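Local atomic coordinates of probable benzoylformate decarboxylase (Rhodococcus jostii, PDB entry 7ORX), a protein that binds thiamine diphosphate and belongs to the family of thiamine diphosphate-dependent enzymes, with a fold of three domains built on parallel beta sheets. Residues 436-441 and 487-492; 504-509 and 520-525. All blocks are in the same frame, centred on the assembly; numbering follows the deposited sequence.

Contact 1 of 2, residues 436-441 and 487-492; sequences YGITAL and VHLAEG. With TPP (thiamine diphosphate), chain I.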
ATOM      1  N   TYR C 436       5.562 -12.477 -26.157  1.00 73.02           N
ATOM      2  CA  TYR C 436       4.846 -11.947 -24.957  1.00 72.63           C
ATOM      3  C   TYR C 436       3.331 -11.844 -25.246  1.00 71.56           C
ATOM      4  O   TYR C 436       2.625 -11.962 -24.241  1.00 71.18           O
ATOM      5  CB  TYR C 436       5.436 -10.629 -24.465  1.00 71.77           C
ATOM      6  CG  TYR C 436       6.901 -10.635 -24.107  1.00 72.35           C
ATOM      7  CD1 TYR C 436       7.849 -10.406 -25.090  1.00 73.45           C
ATOM      8  CD2 TYR C 436       7.337 -10.779 -22.802  1.00 72.36           C
ATOM      9  CE1 TYR C 436       9.200 -10.363 -24.790  1.00 75.55           C
ATOM     10  CE2 TYR C 436       8.680 -10.710 -22.476  1.00 73.76           C
ATOM     11  CZ  TYR C 436       9.620 -10.506 -23.475  1.00 76.11           C
ATOM     12  OH  TYR C 436      10.976 -10.461 -23.234  1.00 78.80           O
ATOM     13  N   GLY C 437       2.870 -11.703 -26.509  1.00 70.19           N
ATOM     14  CA  GLY C 437       1.437 -11.562 -26.835  1.00 70.35           C
ATOM     15  C   GLY C 437       0.941 -12.462 -27.940  1.00 72.39           C
ATOM     16  O   GLY C 437      -0.004 -12.091 -28.641  1.00 73.27           O
ATOM     17  N   ILE C 438       1.551 -13.629 -28.112  1.00 75.13           N
ATOM     18  CA  ILE C 438       1.409 -14.517 -29.311  1.00 73.30           C
ATOM     19  C   ILE C 438      -0.030 -15.007 -29.392  1.00 73.47           C
ATOM     20  O   ILE C 438      -0.565 -15.144 -30.499  1.00 72.77           O
ATOM     21  CB  ILE C 438       2.415 -15.684 -29.225  1.00 74.02           C
ATOM     22  CG1 ILE C 438       2.573 -16.414 -30.566  1.00 75.11           C
ATOM     23  CG2 ILE C 438       2.060 -16.653 -28.109  1.00 73.43           C
ATOM     24  CD1 ILE C 438       3.263 -15.581 -31.637  1.00 75.57           C
ATOM     25  N   THR C 439      -0.654 -15.252 -28.243  1.00 74.94           N
ATOM     26  CA  THR C 439      -2.015 -15.838 -28.164  1.00 75.67           C
ATOM     27  C   THR C 439      -3.056 -14.860 -28.727  1.00 73.24           C
ATOM     28  O   THR C 439      -4.134 -15.325 -28.993  1.00 73.98           O
ATOM     29  CB  THR C 439      -2.403 -16.181 -26.725  1.00 77.74           C
ATOM     30  OG1 THR C 439      -2.387 -14.944 -26.009  1.00 78.55           O
ATOM     31  CG2 THR C 439      -1.475 -17.184 -26.081  1.00 79.01           C
ATOM     32  N   ALA C 440      -2.771 -13.571 -28.888  1.00 70.49           N
ATOM     33  CA  ALA C 440      -3.729 -12.632 -29.500  1.00 70.26           C
ATOM     34  C   ALA C 440      -3.982 -13.011 -30.950  1.00 71.68           C
ATOM     35  O   ALA C 440      -4.978 -12.518 -31.527  1.00 72.61           O
ATOM     36  CB  ALA C 440      -3.235 -11.229 -29.425  1.00 69.38           C
ATOM     37  N   LEU C 441      -3.129 -13.845 -31.540  1.00 72.48           N
ATOM     38  CA  LEU C 441      -3.360 -14.309 -32.924  1.00 73.73           C
ATOM     39  C   LEU C 441      -4.643 -15.133 -32.983  1.00 73.89           C
ATOM     40  O   LEU C 441      -5.381 -15.008 -33.975  1.00 73.53           O
ATOM     41  CB  LEU C 441      -2.163 -15.135 -33.381  1.00 76.42           C
ATOM     42  CG  LEU C 441      -0.924 -14.344 -33.764  1.00 77.04           C
ATOM     43  CD1 LEU C 441       0.169 -15.313 -34.180  1.00 78.44           C
ATOM     44  CD2 LEU C 441      -1.248 -13.353 -34.884  1.00 77.68           C
ATOM     45  N   VAL C 487       5.513 -19.029 -38.418  1.00 79.89           N
ATOM     46  CA  VAL C 487       4.500 -19.612 -39.338  1.00 79.88           C
ATOM     47  C   VAL C 487       3.799 -20.745 -38.592  1.00 80.50           C
ATOM     48  O   VAL C 487       2.590 -20.752 -38.601  1.00 81.22           O
ATOM     49  CB  VAL C 487       5.110 -20.076 -40.676  1.00 79.31           C
ATOM     50  CG1 VAL C 487       4.106 -20.843 -41.515  1.00 78.64           C
ATOM     51  CG2 VAL C 487       5.671 -18.878 -41.442  1.00 79.93           C
ATOM     52  N   HIS C 488       4.538 -21.638 -37.945  1.00 81.97           N
ATOM     53  CA  HIS C 488       3.979 -22.752 -37.138  1.00 82.62           C
ATOM     54  C   HIS C 488       3.135 -22.162 -36.005  1.00 80.03           C
ATOM     55  O   HIS C 488       2.061 -22.703 -35.731  1.00 79.43           O
ATOM     56  CB  HIS C 488       5.089 -23.684 -36.604  1.00 85.06           C
ATOM     57  CG  HIS C 488       5.434 -24.799 -37.525  1.00 88.15           C
ATOM     58  ND1 HIS C 488       4.449 -25.607 -38.061  1.00 90.19           N
ATOM     59  CD2 HIS C 488       6.624 -25.261 -37.989  1.00 91.05           C
ATOM     60  CE1 HIS C 488       5.021 -26.518 -38.849  1.00 92.50           C
ATOM     61  NE2 HIS C 488       6.357 -26.296 -38.847  1.00 91.94           N
ATOM     62  N   LEU C 489       3.590 -21.088 -35.373  1.00 78.69           N
ATOM     63  CA  LEU C 489       2.820 -20.488 -34.262  1.00 78.31           C
ATOM     64  C   LEU C 489       1.521 -19.909 -34.813  1.00 77.53           C
ATOM     65  O   LEU C 489       0.472 -20.238 -34.271  1.00 79.17           O
ATOM     66  CB  LEU C 489       3.668 -19.438 -33.559  1.00 78.18           C
ATOM     67  CG  LEU C 489       4.847 -19.981 -32.754  1.00 79.07           C
ATOM     68  CD1 LEU C 489       5.374 -18.884 -31.841  1.00 80.93           C
ATOM     69  CD2 LEU C 489       4.456 -21.166 -31.896  1.00 79.29           C
ATOM     70  N   ALA C 490       1.580 -19.152 -35.897  1.00 77.40           N
ATOM     71  CA  ALA C 490       0.384 -18.568 -36.551  1.00 78.64           C
ATOM     72  C   ALA C 490      -0.626 -19.665 -36.878  1.00 80.20           C
ATOM     73  O   ALA C 490      -1.802 -19.505 -36.594  1.00 81.17           O
ATOM     74  CB  ALA C 490       0.771 -17.812 -37.796  1.00 78.21           C
ATOM     75  N   GLU C 491      -0.180 -20.760 -37.479  1.00 84.77           N
ATOM     76  CA  GLU C 491      -1.099 -21.810 -37.981  1.00 87.21           C
ATOM     77  C   GLU C 491      -1.625 -22.541 -36.756  1.00 86.02           C
ATOM     78  O   GLU C 491      -2.802 -22.919 -36.753  1.00 88.67           O
ATOM     79  CB  GLU C 491      -0.424 -22.681 -39.039  1.00 91.47           C
ATOM     80  CG  GLU C 491      -0.162 -21.920 -40.356  1.00 94.72           C
ATOM     81  CD  GLU C 491       0.539 -22.725 -41.471  1.00100.56           C
ATOM     82  OE1 GLU C 491       0.494 -22.276 -42.680  1.00101.04           O
ATOM     83  OE2 GLU C 491       1.100 -23.836 -41.163  1.00100.04           O
ATOM     84  N   GLY C 492      -0.813 -22.628 -35.711  1.00 84.04           N
ATOM     85  CA  GLY C 492      -1.243 -23.154 -34.400  1.00 82.26           C
ATOM     86  C   GLY C 492      -2.447 -22.426 -33.847  1.00 78.69           C
ATOM     87  O   GLY C 492      -3.240 -23.074 -33.190  1.00 78.13           O
TER
HETATM   88  N1' TPP I 601      10.546  -7.974 -20.761  1.00 77.55           N
HETATM   89  C2' TPP I 601       9.540  -7.124 -21.004  1.00 80.67           C
HETATM   90  CM2 TPP I 601       8.163  -7.525 -20.589  1.00 81.97           C
HETATM   91  N3' TPP I 601       9.679  -5.932 -21.584  1.00 78.00           N
HETATM   92  C4' TPP I 601      10.917  -5.557 -21.943  1.00 78.49           C
HETATM   93  N4' TPP I 601      11.025  -4.351 -22.517  1.00 78.57           N
HETATM   94  C5' TPP I 601      12.043  -6.391 -21.742  1.00 77.74           C
HETATM   95  C6' TPP I 601      11.778  -7.597 -21.123  1.00 72.67           C
HETATM   96  C7' TPP I 601      13.453  -6.004 -22.162  1.00 83.19           C
HETATM   97  N3  TPP I 601      13.644  -5.939 -23.632  1.00 83.33           N
HETATM   98  C2  TPP I 601      13.809  -4.779 -24.275  1.00 87.60           C
HETATM   99  S1  TPP I 601      14.096  -4.974 -25.955  1.00 84.99           S
HETATM  100  C5  TPP I 601      13.989  -6.697 -25.748  1.00 91.47           C
HETATM  101  C4  TPP I 601      13.665  -7.051 -24.477  1.00 88.71           C
HETATM  102  CM4 TPP I 601      13.407  -8.448 -23.994  1.00 85.90           C
HETATM  103  C6  TPP I 601      14.296  -7.625 -26.891  1.00 86.98           C
HETATM  104  C7  TPP I 601      13.128  -7.861 -27.804  1.00 89.35           C
HETATM  105  O7  TPP I 601      13.570  -7.522 -29.132  1.00 84.16           O
HETATM  106  PA  TPP I 601      12.783  -8.033 -30.424  1.00 78.77           P
HETATM  107  O1A TPP I 601      11.290  -8.019 -30.390  1.00 84.94           O
HETATM  108  O2A TPP I 601      13.412  -9.353 -30.719  1.00109.98           O
HETATM  109  O3A TPP I 601      13.302  -6.875 -31.404  1.00 76.23           O
HETATM  110  PB  TPP I 601      14.829  -6.478 -31.809  1.00 83.26           P
HETATM  111  O1B TPP I 601      14.762  -5.334 -32.807  1.00 70.48           O
HETATM  112  O2B TPP I 601      15.554  -6.111 -30.532  1.00 64.48           O
HETATM  113  O3B TPP I 601      15.377  -7.746 -32.427  1.00 90.75           O
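Ile438 and Leu489 meet methyl to methyl, their side chains crossing at about a right angle, with Ile438 CD1 3.9 Å from Leu489 CD1. The same leucine methyl lies equally close to Ile438 CG1, so one branch of Leu489 rests on the outer half of the isoleucine. Ile438 can present that half because its CG1 stands anti to the backbone N (chi1 -165°), which carries CD1 out to the helix 486-493. Both chains are long and flexible enough to bridge the 7.9 Å between Ile438 CA and Leu489 CA. Three residues further along, Leu441 sends CD1 to the backbone of that helix, 4.0 Å from Ala490 CA. Alanine suits this place: its short CB, 4.4 Å from Leu441 CD1, lets the leucine come down close to the helix backbone. No hydrogen bond crosses between the segments; branched aliphatic chains fill a buried apolar junction. A type I beta turn from Gly437 to Ala440, with Ala440 N bonded to Gly437 O, leads into helix 440-447 and sets Ile438 and Leu441 toward their partners. Before the turn, the Tyr436 ring lies against the cofactor. Tyrosine serves twice here: its CE2 is 3.7 Å from N1' of thiamine diphosphate, and its OH hydrogen-bonds Asn26 of the second subunit. Tyr493 of that subunit also packs on both Ile438 and Leu489. A cofactor site set between two subunits, with this loop packed on a neighbouring helix of the C-terminal domain, is characteristic of thiamine diphosphate-dependent enzymes.

Contact 2 of 2, residues 504-509 and 520-525; sequences EDFTTA and TLIEVR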
ATOM      1  N   GLU C 504      11.647  -9.300 -53.141  1.00 94.00           N
ATOM      2  CA  GLU C 504      10.665  -9.700 -54.197  1.00 96.83           C
ATOM      3  C   GLU C 504       9.558 -10.496 -53.487  1.00 95.34           C
ATOM      4  O   GLU C 504       8.381 -10.154 -53.694  1.00 91.85           O
ATOM      5  CB  GLU C 504      11.382 -10.411 -55.361  1.00 98.61           C
ATOM      6  CG  GLU C 504      10.506 -11.031 -56.468  1.00102.34           C
ATOM      7  CD  GLU C 504      10.981 -12.382 -57.070  1.00108.58           C
ATOM      8  OE1 GLU C 504      12.170 -12.779 -56.858  1.00107.81           O
ATOM      9  OE2 GLU C 504      10.185 -13.071 -57.788  1.00106.25           O
ATOM     10  N   ASP C 505       9.935 -11.479 -52.658  1.00 95.83           N
ATOM     11  CA  ASP C 505       8.981 -12.382 -51.952  1.00 96.52           C
ATOM     12  C   ASP C 505       8.179 -11.588 -50.918  1.00 91.50           C
ATOM     13  O   ASP C 505       7.014 -11.916 -50.693  1.00 91.54           O
ATOM     14  CB  ASP C 505       9.617 -13.470 -51.080  1.00100.57           C
ATOM     15  CG  ASP C 505      10.580 -14.462 -51.710  1.00104.08           C
ATOM     16  OD1 ASP C 505      10.367 -14.861 -52.890  1.00108.16           O
ATOM     17  OD2 ASP C 505      11.525 -14.875 -50.962  1.00105.14           O
ATOM     18  N   PHE C 506       8.823 -10.659 -50.227  1.00 86.22           N
ATOM     19  CA  PHE C 506       8.130  -9.799 -49.256  1.00 83.29           C
ATOM     20  C   PHE C 506       7.078  -8.966 -49.992  1.00 82.02           C
ATOM     21  O   PHE C 506       5.927  -8.979 -49.543  1.00 82.52           O
ATOM     22  CB  PHE C 506       9.051  -8.854 -48.491  1.00 81.38           C
ATOM     23  CG  PHE C 506       8.219  -7.959 -47.623  1.00 79.35           C
ATOM     24  CD1 PHE C 506       7.633  -8.457 -46.477  1.00 78.65           C
ATOM     25  CD2 PHE C 506       7.915  -6.669 -48.020  1.00 79.26           C
ATOM     26  CE1 PHE C 506       6.783  -7.662 -45.721  1.00 78.35           C
ATOM     27  CE2 PHE C 506       7.072  -5.871 -47.252  1.00 79.01           C
ATOM     28  CZ  PHE C 506       6.495  -6.370 -46.108  1.00 77.69           C
ATOM     29  N   THR C 507       7.441  -8.273 -51.071  1.00 80.04           N
ATOM     30  CA  THR C 507       6.504  -7.386 -51.810  1.00 79.39           C
ATOM     31  C   THR C 507       5.263  -8.194 -52.204  1.00 80.00           C
ATOM     32  O   THR C 507       4.163  -7.670 -52.101  1.00 78.79           O
ATOM     33  CB  THR C 507       7.154  -6.736 -53.042  1.00 79.34           C
ATOM     34  OG1 THR C 507       8.084  -5.774 -52.562  1.00 78.57           O
ATOM     35  CG2 THR C 507       6.159  -6.116 -54.001  1.00 79.51           C
ATOM     36  N   THR C 508       5.437  -9.454 -52.591  1.00 83.72           N
ATOM     37  CA  THR C 508       4.361 -10.401 -53.011  1.00 85.80           C
ATOM     38  C   THR C 508       3.477 -10.735 -51.801  1.00 84.83           C
ATOM     39  O   THR C 508       2.264 -10.483 -51.887  1.00 85.61           O
ATOM     40  CB  THR C 508       4.942 -11.666 -53.656  1.00 88.58           C
ATOM     41  OG1 THR C 508       5.568 -11.285 -54.887  1.00 91.65           O
ATOM     42  CG2 THR C 508       3.910 -12.740 -53.934  1.00 90.70           C
ATOM     43  N   ALA C 509       4.062 -11.301 -50.734  1.00 82.52           N
ATOM     44  CA  ALA C 509       3.359 -11.753 -49.509  1.00 79.22           C
ATOM     45  C   ALA C 509       2.563 -10.581 -48.919  1.00 77.31           C
ATOM     46  O   ALA C 509       1.421 -10.807 -48.499  1.00 76.78           O
ATOM     47  CB  ALA C 509       4.347 -12.358 -48.531  1.00 77.49           C
ATOM     48  N   THR C 520      -3.326 -12.254 -41.247  1.00 76.86           N
ATOM     49  CA  THR C 520      -2.166 -12.788 -42.011  1.00 78.13           C
ATOM     50  C   THR C 520      -0.897 -12.410 -41.263  1.00 77.33           C
ATOM     51  O   THR C 520      -0.838 -11.290 -40.723  1.00 82.17           O
ATOM     52  CB  THR C 520      -2.131 -12.195 -43.418  1.00 79.02           C
ATOM     53  OG1 THR C 520      -2.443 -10.808 -43.284  1.00 84.60           O
ATOM     54  CG2 THR C 520      -3.153 -12.842 -44.317  1.00 80.35           C
ATOM     55  N   LEU C 521       0.049 -13.326 -41.212  1.00 75.81           N
ATOM     56  CA  LEU C 521       1.363 -13.120 -40.587  1.00 74.45           C
ATOM     57  C   LEU C 521       2.421 -13.331 -41.649  1.00 74.95           C
ATOM     58  O   LEU C 521       2.396 -14.385 -42.289  1.00 78.88           O
ATOM     59  CB  LEU C 521       1.547 -14.144 -39.474  1.00 74.38           C
ATOM     60  CG  LEU C 521       2.868 -14.009 -38.737  1.00 74.95           C
ATOM     61  CD1 LEU C 521       2.663 -14.147 -37.235  1.00 75.54           C
ATOM     62  CD2 LEU C 521       3.888 -14.991 -39.262  1.00 75.39           C
ATOM     63  N   ILE C 522       3.340 -12.391 -41.792  1.00 73.26           N
ATOM     64  CA  ILE C 522       4.553 -12.560 -42.635  1.00 72.39           C
ATOM     65  C   ILE C 522       5.749 -12.609 -41.702  1.00 71.77           C
ATOM     66  O   ILE C 522       5.949 -11.649 -41.015  1.00 70.73           O
ATOM     67  CB  ILE C 522       4.670 -11.388 -43.604  1.00 72.22           C
ATOM     68  CG1 ILE C 522       3.505 -11.364 -44.582  1.00 72.86           C
ATOM     69  CG2 ILE C 522       5.985 -11.418 -44.318  1.00 72.78           C
ATOM     70  CD1 ILE C 522       3.256  -9.988 -45.158  1.00 72.98           C
ATOM     71  N   GLU C 523       6.524 -13.689 -41.704  1.00 72.64           N
ATOM     72  CA  GLU C 523       7.780 -13.762 -40.936  1.00 73.49           C
ATOM     73  C   GLU C 523       8.876 -13.319 -41.885  1.00 74.53           C
ATOM     74  O   GLU C 523       9.086 -13.994 -42.835  1.00 79.59           O
ATOM     75  CB  GLU C 523       8.016 -15.163 -40.400  1.00 74.19           C
ATOM     76  CG  GLU C 523       9.310 -15.278 -39.628  1.00 76.13           C
ATOM     77  CD  GLU C 523       9.711 -16.704 -39.226  1.00 79.41           C
ATOM     78  OE1 GLU C 523       8.867 -17.625 -39.366  1.00 80.71           O
ATOM     79  OE2 GLU C 523      10.871 -16.910 -38.766  1.00 82.60           O
ATOM     80  N   VAL C 524       9.460 -12.158 -41.692  1.00 75.38           N
ATOM     81  CA  VAL C 524      10.580 -11.643 -42.519  1.00 76.70           C
ATOM     82  C   VAL C 524      11.847 -12.033 -41.788  1.00 79.64           C
ATOM     83  O   VAL C 524      11.932 -11.722 -40.621  1.00 80.59           O
ATOM     84  CB  VAL C 524      10.531 -10.117 -42.670  1.00 76.21           C
ATOM     85  CG1 VAL C 524      11.713  -9.605 -43.457  1.00 76.37           C
ATOM     86  CG2 VAL C 524       9.230  -9.666 -43.297  1.00 76.08           C
ATOM     87  N   ARG C 525      12.796 -12.657 -42.462  1.00 82.51           N
ATOM     88  CA  ARG C 525      14.160 -12.857 -41.930  1.00 86.08           C
ATOM     89  C   ARG C 525      14.899 -11.530 -42.106  1.00 83.83           C
ATOM     90  O   ARG C 525      14.992 -11.041 -43.253  1.00 85.88           O
ATOM     91  CB  ARG C 525      14.848 -14.023 -42.647  1.00 90.91           C
ATOM     92  CG  ARG C 525      15.996 -14.608 -41.850  1.00 95.69           C
ATOM     93  CD  ARG C 525      17.334 -14.297 -42.485  1.00102.44           C
ATOM     94  NE  ARG C 525      17.796 -15.377 -43.367  1.00109.47           N
ATOM     95  CZ  ARG C 525      18.733 -16.291 -43.075  1.00114.44           C
ATOM     96  NH1 ARG C 525      19.330 -16.291 -41.892  1.00115.67           N
ATOM     97  NH2 ARG C 525      19.080 -17.205 -43.978  1.00114.52           N
TER
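Ile522 has the largest share of this contact, using both branches of its side chain against helix 504-509. Its CG2 comes to the edge of the Phe506 ring, near the ring plane, 4.0 Å from Phe506 CD1. The other branch goes to Ala509: Ile522 CD1 ends 3.9 Å from the carbonyl carbon C of Ala509, while Ile522 CG1 lies 4.2 Å from Ala509 CB. A beta-branched residue fits a strand and here serves two helix residues at once, with CG2 for the ring and CG1 and CD1 for the alanine.

Phe506 is the long arm from the helix. Its CB does not point straight at the strand, but with CG anti to the backbone N (chi1 175°) the ring swings across, and its CD1 side reaches two strand residues. Besides Ile522 it meets Val524, whose CG2 is 3.8 Å from Phe506 CD1 and approaches the ring obliquely. Outside these two segments, Phe506 also packs against Leu361, Leu364 and Val365 of helix 358-368, and its ring meets that of Phe510, so the aromatic is buried among several elements.

Ala509, one helical turn later, has only a methyl to offer, which leaves room for the isoleucine to rest its tip against the Ala509 carbonyl group. The axes of helix segment 504-509 and strand 520-525 run nearly antiparallel, at 170°, and pass 10.0 Å apart, the arrangement expected when a helix returns over its sheet in a beta-alpha-beta unit, here strand 496-500, helix 503-515 and strand 520-525. Contacts between side chains are all carbon to carbon, and no hydrogen bond or salt bridge crosses, which is consistent with the helix being held on this strand mainly by apolar burial.

Contact 1 closes before contact 2 opens along the chain, and their centres are 16 Å apart in the same C-terminal thiamine diphosphate-binding domain. Strand 520-525 of the parallel sheet ties them together. Its Leu521 packs on Leu441 and Ala490 of contact 1, with Leu441 CD1 4.1 Å from Leu521 CD1, while its other face carries contact 2. Helices 440-447 and 486-493 therefore lie on one face of the sheet at this strand and helix 503-515 on the other, as in a three-layered alpha-beta-alpha domain. The strand thus joins the helices beside the subunit interface and the cofactor loop, which reaches thiamine diphosphate through Tyr436, to a helix whose contact no other chain touches.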